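Side-chain contact in ATPase BagA (PDB 6BS3), which hydrolyses ATP as one subunit of the heterodimeric BagAB complex, whose ATPase activity is required for resistance to nitric oxide and elevated glycerol: residues 74-79 / 145-150. Residues are numbered along the deposited sequence; the frame is centred on the assembly and turned at random.
Sequences YQELKI and VVRLDK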
loop_
_atom_site.group_PDB
_atom_site.type_symbol
_atom_site.label_atom_id
_atom_site.label_comp_id
_atom_site.label_asym_id
_atom_site.label_seq_id
_atom_site.Cartn_x
_atom_site.Cartn_y
_atom_site.Cartn_z
ATOM N N TYR A 74 -13.745 16.262 14.094
ATOM C CA TYR A 74 -12.611 17.178 14.069
ATOM C C TYR A 74 -12.437 17.868 15.437
ATOM O O TYR A 74 -12.819 19.017 15.608
ATOM C CB TYR A 74 -12.733 18.166 12.888
ATOM C CG TYR A 74 -11.506 19.027 12.659
ATOM C CD1 TYR A 74 -10.220 18.475 12.680
ATOM C CD2 TYR A 74 -11.630 20.380 12.361
ATOM C CE1 TYR A 74 -9.091 19.262 12.447
ATOM C CE2 TYR A 74 -10.510 21.168 12.086
ATOM C CZ TYR A 74 -9.244 20.609 12.144
ATOM O OH TYR A 74 -8.158 21.410 11.919
ATOM N N GLN A 75 -11.897 17.123 16.418
ATOM C CA GLN A 75 -11.654 17.526 17.809
ATOM C C GLN A 75 -10.544 16.666 18.366
ATOM O O GLN A 75 -10.461 15.491 18.006
ATOM C CB GLN A 75 -12.894 17.246 18.706
ATOM C CG GLN A 75 -14.113 18.127 18.499
ATOM C CD GLN A 75 -15.323 17.527 19.191
ATOM O OE1 GLN A 75 -15.335 17.308 20.415
ATOM N NE2 GLN A 75 -16.379 17.260 18.426
ATOM N N GLU A 76 -9.751 17.208 19.310
ATOM C CA GLU A 76 -8.684 16.455 19.980
ATOM C C GLU A 76 -9.333 15.728 21.135
ATOM O O GLU A 76 -9.883 16.375 22.026
ATOM C CB GLU A 76 -7.565 17.381 20.453
ATOM C CG GLU A 76 -6.848 18.052 19.296
ATOM C CD GLU A 76 -6.230 19.394 19.617
ATOM O OE1 GLU A 76 -5.811 19.622 20.776
ATOM O OE2 GLU A 76 -6.135 20.216 18.682
ATOM N N LEU A 77 -9.368 14.388 21.076
ATOM C CA LEU A 77 -10.086 13.608 22.095
ATOM C C LEU A 77 -9.237 12.518 22.661
ATOM O O LEU A 77 -8.462 11.904 21.921
ATOM C CB LEU A 77 -11.384 12.989 21.491
ATOM C CG LEU A 77 -12.490 13.940 20.994
ATOM C CD1 LEU A 77 -13.353 13.272 19.949
ATOM C CD2 LEU A 77 -13.340 14.479 22.143
ATOM N N LYS A 78 -9.362 12.269 23.962
ATOM C CA LYS A 78 -8.590 11.221 24.616
ATOM C C LYS A 78 -9.016 9.860 24.082
ATOM O O LYS A 78 -10.194 9.506 24.132
ATOM C CB LYS A 78 -8.777 11.278 26.133
ATOM C CG LYS A 78 -7.836 10.369 26.907
ATOM C CD LYS A 78 -8.181 10.341 28.387
ATOM C CE LYS A 78 -7.118 9.605 29.188
ATOM N NZ LYS A 78 -7.650 9.091 30.480
ATOM N N ILE A 79 -8.054 9.099 23.573
ATOM C CA ILE A 79 -8.346 7.784 23.019
ATOM C C ILE A 79 -7.657 6.653 23.776
ATOM O O ILE A 79 -8.081 5.500 23.694
ATOM C CB ILE A 79 -7.952 7.701 21.532
ATOM C CG1 ILE A 79 -8.239 6.303 20.981
ATOM C CG2 ILE A 79 -6.486 8.061 21.349
ATOM C CD1 ILE A 79 -8.581 6.286 19.507
ATOM N N VAL A 145 1.707 21.770 17.810
ATOM C CA VAL A 145 3.085 21.739 18.317
ATOM C C VAL A 145 3.412 22.969 19.183
ATOM O O VAL A 145 4.018 22.812 20.236
ATOM C CB VAL A 145 4.115 21.604 17.149
ATOM C CG1 VAL A 145 5.568 21.717 17.641
ATOM C CG2 VAL A 145 3.908 20.327 16.339
ATOM N N VAL A 146 3.084 24.189 18.699
ATOM C CA VAL A 146 3.430 25.462 19.350
ATOM C C VAL A 146 2.377 25.936 20.360
ATOM O O VAL A 146 2.634 26.932 21.049
ATOM C CB VAL A 146 3.795 26.587 18.328
ATOM C CG1 VAL A 146 4.828 26.106 17.305
ATOM C CG2 VAL A 146 2.559 27.147 17.623
ATOM N N ARG A 147 1.211 25.243 20.463
ATOM C CA ARG A 147 0.152 25.640 21.404
ATOM C C ARG A 147 0.595 25.630 22.881
ATOM O O ARG A 147 1.112 24.625 23.380
ATOM C CB ARG A 147 -1.140 24.828 21.219
ATOM C CG ARG A 147 -2.356 25.507 21.879
ATOM C CD ARG A 147 -3.613 24.669 21.842
ATOM N NE ARG A 147 -3.892 24.124 20.510
ATOM C CZ ARG A 147 -4.342 22.896 20.281
ATOM N NH1 ARG A 147 -4.567 22.064 21.291
ATOM N NH2 ARG A 147 -4.561 22.485 19.042
ATOM N N LEU A 148 0.365 26.760 23.562
ATOM C CA LEU A 148 0.687 26.957 24.974
ATOM C C LEU A 148 -0.571 27.030 25.838
ATOM O O LEU A 148 -1.624 27.447 25.364
ATOM C CB LEU A 148 1.555 28.221 25.176
ATOM C CG LEU A 148 2.876 28.312 24.370
ATOM C CD1 LEU A 148 3.524 29.682 24.545
ATOM C CD2 LEU A 148 3.861 27.194 24.746
ATOM N N ASP A 149 -0.462 26.603 27.105
ATOM C CA ASP A 149 -1.566 26.657 28.065
ATOM C C ASP A 149 -1.623 28.037 28.774
ATOM O O ASP A 149 -1.017 28.998 28.291
ATOM C CB ASP A 149 -1.527 25.460 29.055
ATOM C CG ASP A 149 -0.265 25.265 29.891
ATOM O OD1 ASP A 149 0.455 26.265 30.140
ATOM O OD2 ASP A 149 -0.007 24.115 30.314
ATOM N N LYS A 150 -2.368 28.132 29.897
ATOM C CA LYS A 150 -2.513 29.351 30.702
ATOM C C LYS A 150 -1.182 29.799 31.303
ATOM O O LYS A 150 -1.002 30.993 31.528
ATOM C CB LYS A 150 -3.573 29.169 31.816
ATOM C CG LYS A 150 -3.379 27.934 32.709
ATOM C CD LYS A 150 -4.091 28.071 34.048
ATOM C CE LYS A 150 -3.796 26.905 34.962
ATOM N NZ LYS A 150 -4.195 27.179 36.370
#
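Glu76 and Arg147 meet in a bidentate, end-on salt bridge on the surface of the P-loop NTPase fold, away from the nucleotide site. It ties the lead-in to edge strand 77-82, outermost at one end of the central sheet within this chain, to the loop after helix 130-146. The backbones stay well apart: CA of Glu76 and CA of Arg147 are 12.8 Å from each other, and the gap is spanned by two long side chains approaching from opposite directions. Arg147 sends CG away from its own amide nitrogen (chi1 -163°), then bends at chi3, bringing NH1 and NH2 round to face the carboxylate. Glu76 runs extended beyond CG. The two flat groups lie nearly coplanar, 11° apart, with CD of Glu76 in the guanidinium plane, and each oxygen accepts through its syn lone pair.

This pairing of charged ends is the tight part; beyond it the two segments do not touch, and the small interface of 87 Å² belongs wholly to these two residues, both partly exposed at the surface. Around the bridge, Tyr156 OH hydrogen-bonds Glu76 OE1, and Glu143 of helix 130-146 forms a second salt bridge to Arg147 NH2. NH2 is thus gripped by carboxylate oxygens of both Glu76 and Glu143, and with NH1 also bonded the guanidinium is probably held in its rotation. Of the two bonds, NH2 to OE2 is the more bent, while Arg147 NH1 reaches Glu76 OE1 almost straight, at 2.8 Å and 170°.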